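Local coordinates for protein ferritin light chain (Trichoplusia ni, PDB 1Z6O) that stores iron in a secreted insect ferritin of 12 light and 12 heavy chains, where it probably facilitates nucleation of the ferrihydrite core, at residues 40-46 with 101-107; 48-53 with 83-87; 86-90 with 162-167. One frame throughout, in Å; residues are numbered along the deposited sequence.

In the fold
Past the short helix 4-11, helix 37-61 carries one side of both contact 1 and contact 2. Contact 2 closes the shortest loop, through the connection to helix 70-96, and pairs these two helices directly. Contact 1 is closed later, when the loop after helix 70-96 runs back over helix 37-61, so it encloses contact 2. Contact 3 starts on helix 70-96, shares Lys86 and Thr87 with contact 2, and closes the longest loop onto helix 157-190; along the chain it crosses contact 1. The three also touch in space: Ile90 packs on Ala45 and His48, and Phe167 meets Tyr44 and His48 in the bundle interior.

Contact 1: 40-46 with 101-107; sequences ELQAYAK and MNFDQHS
Ser107 and Glu40 hold one end of this loop against the helix: the serine OG gives its proton to Glu40 OE2 at 2.8 Å, on the lone pair facing the other carboxylate oxygen. Glu40 bends at its second torsion (chi2 -63°), which swings a side chain that starts away from the loop back toward it. Its OE1 accepts from the backbone N of Thr108, and a water spans OE1 and His106 O. With an alanine in place of Glu40, the Ser107 hydroxyl and the Thr108 N-H would probably lose their acceptor, leaving this end of the loop less firmly fixed.

At the other end Gln42 and Met101 run alongside each other head to tail, with Gln42 CB 4.0 Å from the sulfur SD. Met101 CE finishes 3.8 Å from Ala45 CB, against the helix. Gln42 OE1 takes a weak bond from Asn102 N, bent to 121° at the hydrogen. Between these ends Ala43 CB rests on the backbone, 3.7 Å from Gln105 O. Lys46 is stretched out fully, its CD lying 3.6 Å from Phe103 O and 3.5 Å from Gln105 O, which carries NZ beside the His106 ring. The loop is stiffened locally by an Asx turn, Asp104 N to Asn102 OD1.

The loop thus covers one side of helix 37-61, whose Leu41 and Ala45 pack on Ile90 of helix 70-96 while Tyr44 turns to helix 122-148; Met101 and Phe103 of the loop also pack on a heavy chain.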
loop_
_atom_site.group_PDB
_atom_site.type_symbol
_atom_site.label_atom_id
_atom_site.label_comp_id
_atom_site.label_asym_id
_atom_site.label_seq_id
_atom_site.Cartn_x
_atom_site.Cartn_y
_atom_site.Cartn_z
ATOM N N GLU A 40 28.094 -33.438 40.171
ATOM C CA GLU A 40 28.766 -32.161 39.891
ATOM C C GLU A 40 27.828 -31.203 39.140
ATOM O O GLU A 40 27.862 -29.996 39.368
ATOM C CB GLU A 40 30.034 -32.376 39.055
ATOM C CG GLU A 40 31.175 -32.999 39.848
ATOM C CD GLU A 40 31.647 -32.110 40.991
ATOM O OE1 GLU A 40 32.043 -32.666 42.040
ATOM O OE2 GLU A 40 31.636 -30.861 40.845
ATOM N N LEU A 41 26.999 -31.736 38.246
ATOM C CA LEU A 41 26.076 -30.872 37.513
ATOM C C LEU A 41 25.076 -30.257 38.496
ATOM O O LEU A 41 24.726 -29.080 38.390
ATOM C CB LEU A 41 25.349 -31.666 36.426
ATOM C CG LEU A 41 24.596 -30.788 35.415
ATOM C CD1 LEU A 41 25.604 -29.900 34.657
ATOM C CD2 LEU A 41 23.805 -31.670 34.439
ATOM N N GLN A 42 24.612 -31.046 39.465
ATOM C CA GLN A 42 23.691 -30.513 40.468
ATOM C C GLN A 42 24.381 -29.417 41.281
ATOM O O GLN A 42 23.785 -28.375 41.562
ATOM C CB GLN A 42 23.224 -31.619 41.419
ATOM C CG GLN A 42 22.319 -32.656 40.761
ATOM C CD GLN A 42 21.974 -33.782 41.718
ATOM O OE1 GLN A 42 21.612 -33.535 42.858
ATOM N NE2 GLN A 42 22.075 -35.015 41.253
ATOM N N ALA A 43 25.630 -29.652 41.678
ATOM C CA ALA A 43 26.363 -28.646 42.451
ATOM C C ALA A 43 26.637 -27.392 41.603
ATOM O O ALA A 43 26.822 -26.302 42.139
ATOM C CB ALA A 43 27.702 -29.233 42.976
ATOM N N TYR A 44 26.673 -27.549 40.283
ATOM C CA TYR A 44 26.920 -26.411 39.387
ATOM C C TYR A 44 25.674 -25.511 39.359
ATOM O O TYR A 44 25.789 -24.286 39.269
ATOM C CB TYR A 44 27.256 -26.921 37.972
ATOM C CG TYR A 44 27.969 -25.905 37.084
ATOM C CD1 TYR A 44 28.942 -25.042 37.608
ATOM C CD2 TYR A 44 27.732 -25.872 35.711
ATOM C CE1 TYR A 44 29.672 -24.176 36.772
ATOM C CE2 TYR A 44 28.451 -25.010 34.867
ATOM C CZ TYR A 44 29.419 -24.170 35.405
ATOM O OH TYR A 44 30.136 -23.333 34.565
ATOM N N ALA A 45 24.484 -26.109 39.436
ATOM C CA ALA A 45 23.255 -25.309 39.479
ATOM C C ALA A 45 23.281 -24.514 40.788
ATOM O O ALA A 45 22.912 -23.342 40.835
ATOM C CB ALA A 45 22.017 -26.217 39.454
ATOM N N LYS A 46 23.723 -25.167 41.854
ATOM C CA LYS A 46 23.789 -24.530 43.164
ATOM C C LYS A 46 24.775 -23.360 43.172
ATOM O O LYS A 46 24.517 -22.323 43.793
ATOM C CB LYS A 46 24.189 -25.574 44.210
ATOM C CG LYS A 46 24.373 -25.032 45.620
ATOM C CD LYS A 46 24.818 -26.157 46.551
ATOM C CE LYS A 46 25.373 -25.616 47.851
ATOM N NZ LYS A 46 25.804 -26.726 48.739
ATOM N N MET A 101 17.247 -33.109 41.048
ATOM C CA MET A 101 18.037 -32.051 41.641
ATOM C C MET A 101 18.066 -32.146 43.162
ATOM O O MET A 101 17.047 -32.373 43.793
ATOM C CB MET A 101 17.464 -30.699 41.205
ATOM C CG MET A 101 18.193 -29.496 41.758
ATOM S SD MET A 101 19.928 -29.449 41.216
ATOM C CE MET A 101 20.556 -28.242 42.344
ATOM N N ASN A 102 19.250 -31.982 43.738
ATOM C CA ASN A 102 19.423 -32.001 45.194
ATOM C C ASN A 102 20.101 -30.661 45.493
ATOM O O ASN A 102 21.247 -30.454 45.109
ATOM C CB ASN A 102 20.337 -33.168 45.588
ATOM C CG ASN A 102 20.749 -33.130 47.052
ATOM O OD1 ASN A 102 20.424 -32.195 47.789
ATOM N ND2 ASN A 102 21.485 -34.150 47.475
ATOM N N PHE A 103 19.405 -29.753 46.168
ATOM C CA PHE A 103 19.986 -28.440 46.437
ATOM C C PHE A 103 21.077 -28.381 47.497
ATOM O O PHE A 103 21.629 -27.313 47.760
ATOM C CB PHE A 103 18.888 -27.428 46.776
ATOM C CG PHE A 103 17.987 -27.118 45.611
ATOM C CD1 PHE A 103 16.911 -27.940 45.312
ATOM C CD2 PHE A 103 18.253 -26.034 44.786
ATOM C CE1 PHE A 103 16.101 -27.688 44.199
ATOM C CE2 PHE A 103 17.449 -25.771 43.670
ATOM C CZ PHE A 103 16.374 -26.600 43.381
ATOM N N ASP A 104 21.398 -29.515 48.101
ATOM C CA ASP A 104 22.451 -29.527 49.106
ATOM C C ASP A 104 23.648 -30.337 48.612
ATOM O O ASP A 104 24.497 -30.742 49.400
ATOM C CB ASP A 104 21.943 -30.131 50.412
ATOM C CG ASP A 104 22.644 -29.544 51.639
ATOM O OD1 ASP A 104 23.791 -29.056 51.505
ATOM O OD2 ASP A 104 22.047 -29.571 52.740
ATOM N N GLN A 105 23.718 -30.573 47.306
ATOM C CA GLN A 105 24.819 -31.350 46.750
ATOM C C GLN A 105 26.085 -30.514 46.694
ATOM O O GLN A 105 26.070 -29.373 46.244
ATOM C CB GLN A 105 24.472 -31.843 45.341
ATOM C CG GLN A 105 25.557 -32.702 44.721
ATOM C CD GLN A 105 25.854 -33.944 45.556
ATOM O OE1 GLN A 105 24.967 -34.754 45.801
ATOM N NE2 GLN A 105 27.105 -34.090 45.999
ATOM N N HIS A 106 27.192 -31.083 47.146
ATOM C CA HIS A 106 28.455 -30.363 47.124
ATOM C C HIS A 106 29.346 -30.855 46.003
ATOM O O HIS A 106 29.216 -31.985 45.540
ATOM C CB HIS A 106 29.171 -30.524 48.468
ATOM C CG HIS A 106 28.418 -29.929 49.617
ATOM N ND1 HIS A 106 28.176 -28.576 49.724
ATOM C CD2 HIS A 106 27.812 -30.505 50.681
ATOM C CE1 HIS A 106 27.451 -28.344 50.804
ATOM N NE2 HIS A 106 27.216 -29.498 51.403
ATOM N N SER A 107 30.239 -29.983 45.555
ATOM C CA SER A 107 31.180 -30.314 44.501
ATOM C C SER A 107 32.397 -30.974 45.145
ATOM O O SER A 107 32.683 -30.733 46.312
ATOM C CB SER A 107 31.638 -29.040 43.791
ATOM O OG SER A 107 32.687 -29.323 42.880
HETATM O O HOH W 1 30.035 -34.133 43.200
HETATM O O HOH W 2 22.720 -35.472 44.801
#

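Contact 2: 48-53 with 83-87; sequences HLERSY and AWSKT
Ala83 sets its methyl against helix 48-53, with CB 3.6 Å from His48 O and 3.7 Å from Ser52 CB. Small residues on both sides let the axes come within 8.0 Å. Trp84 follows, its CG anti to the backbone N (chi1 173°), an orientation that lays the indole beside Leu49 and Tyr53, heading the same way as they do. Its CZ3 lies 3.6 Å from Leu49 CD1, and Ser52 OG sits at the edge of the indole near its plane. The polar ends of the two large aromatics are taken up at the interface with a heavy chain: Trp84 NE1 is hydrogen-bonded to Ser65 of that chain and Tyr53 OH to its Ser36.

Lys86 uses its CB here, 3.6 Å from His48 CD2; the imidazole runs beside it, held through ND1 by Tyr44 O, while the lysine amine leaves for Glu166. Thr87 ends the segment. Its OG1 donates to Ala83 O at 2.8 Å, so that this carbonyl is gripped from opposite faces by the OG1 and N of Thr87. Turned back this way, the hydroxyl nestles against Leu49, and CG2 lies 3.9 Å from Leu49 CB. Ser52 OG is likewise spent on its own helix, on Leu49 O. No hydrogen bond joins the two segments; this is the close, nearly antiparallel pairing (157°) of the first two long helices in the ferritin four-helix bundle.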
loop_
_atom_site.group_PDB
_atom_site.type_symbol
_atom_site.label_atom_id
_atom_site.label_comp_id
_atom_site.label_asym_id
_atom_site.label_seq_id
_atom_site.Cartn_x
_atom_site.Cartn_y
_atom_site.Cartn_z
ATOM N N HIS A 48 25.602 -21.499 40.566
ATOM C CA HIS A 48 24.998 -20.393 39.819
ATOM C C HIS A 48 23.929 -19.707 40.661
ATOM O O HIS A 48 23.786 -18.492 40.620
ATOM C CB HIS A 48 24.355 -20.873 38.507
ATOM C CG HIS A 48 25.333 -21.055 37.385
ATOM N ND1 HIS A 48 26.074 -22.207 37.220
ATOM C CD2 HIS A 48 25.704 -20.219 36.383
ATOM C CE1 HIS A 48 26.858 -22.074 36.161
ATOM N NE2 HIS A 48 26.653 -20.876 35.637
ATOM N N LEU A 49 23.171 -20.491 41.419
ATOM C CA LEU A 49 22.111 -19.921 42.251
ATOM C C LEU A 49 22.704 -18.969 43.291
ATOM O O LEU A 49 22.232 -17.842 43.469
ATOM C CB LEU A 49 21.341 -21.057 42.944
ATOM C CG LEU A 49 20.244 -20.659 43.939
ATOM C CD1 LEU A 49 19.204 -19.753 43.252
ATOM C CD2 LEU A 49 19.582 -21.938 44.473
ATOM N N GLU A 50 23.743 -19.427 43.979
ATOM C CA GLU A 50 24.401 -18.608 44.990
ATOM C C GLU A 50 25.001 -17.359 44.358
ATOM O O GLU A 50 24.850 -16.255 44.885
ATOM C CB GLU A 50 25.509 -19.414 45.693
ATOM C CG GLU A 50 24.946 -20.629 46.433
ATOM C CD GLU A 50 26.013 -21.614 46.912
ATOM O OE1 GLU A 50 27.123 -21.645 46.325
ATOM O OE2 GLU A 50 25.723 -22.375 47.864
ATOM N N ARG A 51 25.691 -17.521 43.235
ATOM C CA ARG A 51 26.284 -16.352 42.596
ATOM C C ARG A 51 25.228 -15.384 42.071
ATOM O O ARG A 51 25.466 -14.174 42.081
ATOM C CB ARG A 51 27.222 -16.753 41.447
ATOM C CG ARG A 51 28.502 -17.437 41.901
ATOM C CD ARG A 51 29.296 -16.580 42.893
ATOM N NE ARG A 51 30.543 -17.250 43.260
ATOM C CZ ARG A 51 31.151 -17.121 44.434
ATOM N NH1 ARG A 51 30.630 -16.340 45.375
ATOM N NH2 ARG A 51 32.275 -17.787 44.673
ATOM N N SER A 52 24.071 -15.885 41.618
ATOM C CA SER A 52 23.058 -14.956 41.116
ATOM C C SER A 52 22.675 -13.975 42.218
ATOM O O SER A 52 22.536 -12.777 41.965
ATOM C CB SER A 52 21.796 -15.674 40.584
ATOM O OG SER A 52 21.017 -16.253 41.616
ATOM N N TYR A 53 22.513 -14.470 43.440
ATOM C CA TYR A 53 22.161 -13.583 44.544
ATOM C C TYR A 53 23.347 -12.721 45.009
ATOM O O TYR A 53 23.142 -11.589 45.439
ATOM C CB TYR A 53 21.516 -14.388 45.695
ATOM C CG TYR A 53 20.030 -14.596 45.436
ATOM C CD1 TYR A 53 19.506 -15.858 45.116
ATOM C CD2 TYR A 53 19.153 -13.512 45.474
ATOM C CE1 TYR A 53 18.135 -16.024 44.842
ATOM C CE2 TYR A 53 17.796 -13.665 45.200
ATOM C CZ TYR A 53 17.293 -14.915 44.890
ATOM O OH TYR A 53 15.944 -15.035 44.653
ATOM N N ALA A 83 22.944 -15.685 35.661
ATOM C CA ALA A 83 23.194 -16.803 36.565
ATOM C C ALA A 83 21.870 -17.416 37.055
ATOM O O ALA A 83 21.781 -18.631 37.262
ATOM C CB ALA A 83 24.051 -16.342 37.752
ATOM N N TRP A 84 20.839 -16.587 37.234
ATOM C CA TRP A 84 19.533 -17.095 37.669
ATOM C C TRP A 84 18.954 -17.965 36.548
ATOM O O TRP A 84 18.464 -19.076 36.770
ATOM C CB TRP A 84 18.578 -15.924 37.966
ATOM C CG TRP A 84 17.157 -16.357 38.254
ATOM C CD1 TRP A 84 16.075 -16.230 37.427
ATOM C CD2 TRP A 84 16.678 -16.978 39.451
ATOM N NE1 TRP A 84 14.945 -16.734 38.042
ATOM C CE2 TRP A 84 15.288 -17.199 39.283
ATOM C CE3 TRP A 84 17.286 -17.365 40.659
ATOM C CZ2 TRP A 84 14.495 -17.791 40.278
ATOM C CZ3 TRP A 84 16.495 -17.950 41.653
ATOM C CH2 TRP A 84 15.112 -18.157 41.451
ATOM N N SER A 85 19.020 -17.454 35.328
ATOM C CA SER A 85 18.512 -18.190 34.182
ATOM C C SER A 85 19.268 -19.521 33.994
ATOM O O SER A 85 18.662 -20.550 33.670
ATOM C CB SER A 85 18.633 -17.307 32.929
ATOM O OG SER A 85 18.256 -18.027 31.779
ATOM N N LYS A 86 20.581 -19.509 34.198
ATOM C CA LYS A 86 21.378 -20.734 34.060
ATOM C C LYS A 86 21.043 -21.740 35.154
ATOM O O LYS A 86 21.123 -22.947 34.940
ATOM C CB LYS A 86 22.879 -20.430 34.117
ATOM C CG LYS A 86 23.428 -19.722 32.868
ATOM C CD LYS A 86 23.207 -20.552 31.611
ATOM C CE LYS A 86 23.779 -19.853 30.369
ATOM N NZ LYS A 86 23.539 -20.603 29.093
ATOM N N THR A 87 20.699 -21.246 36.337
ATOM C CA THR A 87 20.338 -22.137 37.438
ATOM C C THR A 87 19.148 -22.995 36.996
ATOM O O THR A 87 19.146 -24.217 37.154
ATOM C CB THR A 87 19.916 -21.340 38.701
ATOM O OG1 THR A 87 21.034 -20.582 39.183
ATOM C CG2 THR A 87 19.456 -22.294 39.813
#

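Contact 3: 86-90 with 162-167. With FE (Fe (III) ion), chain Y; CA (calcium ion), chain Z.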
loop_
_atom_site.group_PDB
_atom_site.type_symbol
_atom_site.label_atom_id
_atom_site.label_comp_id
_atom_site.label_asym_id
_atom_site.label_seq_id
_atom_site.Cartn_x
_atom_site.Cartn_y
_atom_site.Cartn_z
ATOM N N LYS A 86 20.581 -19.509 34.198
ATOM C CA LYS A 86 21.378 -20.734 34.060
ATOM C C LYS A 86 21.043 -21.740 35.154
ATOM O O LYS A 86 21.123 -22.947 34.940
ATOM C CB LYS A 86 22.879 -20.430 34.117
ATOM C CG LYS A 86 23.428 -19.722 32.868
ATOM C CD LYS A 86 23.207 -20.552 31.611
ATOM C CE LYS A 86 23.779 -19.853 30.369
ATOM N NZ LYS A 86 23.539 -20.603 29.093
ATOM N N THR A 87 20.699 -21.246 36.337
ATOM C CA THR A 87 20.338 -22.137 37.438
ATOM C C THR A 87 19.148 -22.995 36.996
ATOM O O THR A 87 19.146 -24.217 37.154
ATOM C CB THR A 87 19.916 -21.340 38.701
ATOM O OG1 THR A 87 21.034 -20.582 39.183
ATOM C CG2 THR A 87 19.456 -22.294 39.813
ATOM N N ILE A 88 18.132 -22.347 36.437
ATOM C CA ILE A 88 16.946 -23.073 36.004
ATOM C C ILE A 88 17.266 -24.006 34.836
ATOM O O ILE A 88 16.785 -25.141 34.785
ATOM C CB ILE A 88 15.819 -22.085 35.637
ATOM C CG1 ILE A 88 15.331 -21.391 36.922
ATOM C CG2 ILE A 88 14.646 -22.826 34.965
ATOM C CD1 ILE A 88 14.397 -20.206 36.665
ATOM N N ASP A 89 18.090 -23.536 33.910
ATOM C CA ASP A 89 18.473 -24.358 32.767
ATOM C C ASP A 89 19.214 -25.628 33.213
ATOM O O ASP A 89 18.965 -26.714 32.687
ATOM C CB ASP A 89 19.371 -23.564 31.811
ATOM C CG ASP A 89 19.591 -24.297 30.488
ATOM O OD1 ASP A 89 20.709 -24.797 30.238
ATOM O OD2 ASP A 89 18.625 -24.389 29.703
ATOM N N ILE A 90 20.127 -25.502 34.172
ATOM C CA ILE A 90 20.865 -26.683 34.641
ATOM C C ILE A 90 19.930 -27.655 35.359
ATOM O O ILE A 90 20.030 -28.868 35.181
ATOM C CB ILE A 90 22.023 -26.281 35.583
ATOM C CG1 ILE A 90 23.068 -25.477 34.796
ATOM C CG2 ILE A 90 22.693 -27.547 36.180
ATOM C CD1 ILE A 90 24.026 -24.670 35.705
ATOM N N TYR A 162 26.820 -30.082 25.964
ATOM C CA TYR A 162 25.946 -29.123 26.657
ATOM C C TYR A 162 26.813 -28.032 27.312
ATOM O O TYR A 162 26.537 -26.835 27.176
ATOM C CB TYR A 162 25.121 -29.851 27.729
ATOM C CG TYR A 162 24.369 -28.937 28.681
ATOM C CD1 TYR A 162 23.416 -28.031 28.213
ATOM C CD2 TYR A 162 24.587 -29.012 30.054
ATOM C CE1 TYR A 162 22.690 -27.213 29.107
ATOM C CE2 TYR A 162 23.869 -28.210 30.949
ATOM C CZ TYR A 162 22.930 -27.319 30.468
ATOM O OH TYR A 162 22.240 -26.535 31.364
ATOM N N LEU A 163 27.871 -28.435 28.014
ATOM C CA LEU A 163 28.756 -27.457 28.648
ATOM C C LEU A 163 29.460 -26.594 27.600
ATOM O O LEU A 163 29.573 -25.379 27.763
ATOM C CB LEU A 163 29.809 -28.159 29.521
ATOM C CG LEU A 163 29.253 -28.861 30.769
ATOM C CD1 LEU A 163 30.347 -29.727 31.402
ATOM C CD2 LEU A 163 28.739 -27.801 31.767
ATOM N N GLU A 164 29.933 -27.219 26.525
ATOM C CA GLU A 164 30.627 -26.489 25.467
ATOM C C GLU A 164 29.751 -25.406 24.860
ATOM O O GLU A 164 30.177 -24.264 24.707
ATOM C CB GLU A 164 31.077 -27.453 24.353
ATOM C CG GLU A 164 32.254 -28.347 24.781
ATOM C CD GLU A 164 32.548 -29.491 23.812
ATOM O OE1 GLU A 164 31.963 -29.540 22.709
ATOM O OE2 GLU A 164 33.376 -30.354 24.164
ATOM N N GLU A 165 28.518 -25.773 24.532
ATOM C CA GLU A 165 27.583 -24.859 23.890
ATOM C C GLU A 165 26.948 -23.795 24.785
ATOM O O GLU A 165 26.846 -22.630 24.408
ATOM C CB GLU A 165 26.446 -25.663 23.253
ATOM C CG GLU A 165 26.858 -26.561 22.101
ATOM C CD GLU A 165 27.029 -25.784 20.812
ATOM O OE1 GLU A 165 26.370 -24.732 20.683
ATOM O OE2 GLU A 165 27.796 -26.224 19.928
ATOM N N GLU A 166 26.519 -24.197 25.970
ATOM C CA GLU A 166 25.809 -23.279 26.850
ATOM C C GLU A 166 26.620 -22.524 27.879
ATOM O O GLU A 166 26.131 -21.551 28.443
ATOM C CB GLU A 166 24.695 -24.045 27.572
ATOM C CG GLU A 166 23.717 -24.715 26.629
ATOM C CD GLU A 166 23.056 -23.719 25.692
ATOM O OE1 GLU A 166 22.515 -22.704 26.186
ATOM O OE2 GLU A 166 23.080 -23.949 24.464
ATOM N N PHE A 167 27.847 -22.960 28.139
ATOM C CA PHE A 167 28.650 -22.290 29.156
ATOM C C PHE A 167 30.036 -21.856 28.712
ATOM O O PHE A 167 30.396 -20.684 28.790
ATOM C CB PHE A 167 28.812 -23.202 30.381
ATOM C CG PHE A 167 27.513 -23.509 31.077
ATOM C CD1 PHE A 167 26.686 -24.539 30.619
ATOM C CD2 PHE A 167 27.074 -22.709 32.128
ATOM C CE1 PHE A 167 25.428 -24.765 31.200
ATOM C CE2 PHE A 167 25.819 -22.922 32.715
ATOM C CZ PHE A 167 24.995 -23.953 32.246
HETATM FE FE FE Y . 27.374 -25.696 17.848
HETATM CA CA CA Z . 31.451 -29.569 20.516
#
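Within the ferritin four-helix bundle, helices 70-96 and 157-190 run nearly antiparallel here; their axes come no closer than 12.7 Å in these segments, so the gap is bridged by side chains: Lys86, Asp89 and Ile90 from one helix, Glu166, Tyr162 and Phe167 from the other. The far side of segment 162-167 faces metal ions shared by three light chains, as in the threefold channels of ferritins. Glu165 OE2 binds iron at 2.2 Å, together with Glu165 of two neighbouring light chains, and Glu164 OE1 binds calcium, with Gln161 of its own chain and the Glu164 and Gln161 of those neighbours.

Across the contact, the Lys86 chain beyond CB runs along Phe167 the other way. The amine donates to Glu166 O at 2.8 Å and also hangs over the phenyl face as a cation-pi pair, 4.9 Å from NZ to the ring centroid and 11° off the normal. Glu166 folds its carboxylate back toward the same amine, though the salt bridge is long.

Asp89 and Tyr162 reach for each other from the two helices. The phenol OH donates to Asp89 OD1 at 2.6 Å; that oxygen lies in the plane of the tyrosine ring, at its edge, yet the hydroxyl comes from above the carboxylate plane, 37° out of it. His93 stacks on this ring, which is likely to limit its rotation. The Tyr162 and Phe167 rings touch directly, Tyr162 CZ lying at the edge of the phenyl ring, and Ile90 packs against both: its CG1 lies 3.7 Å from Tyr162 OH and 3.5 Å from Phe167 CZ.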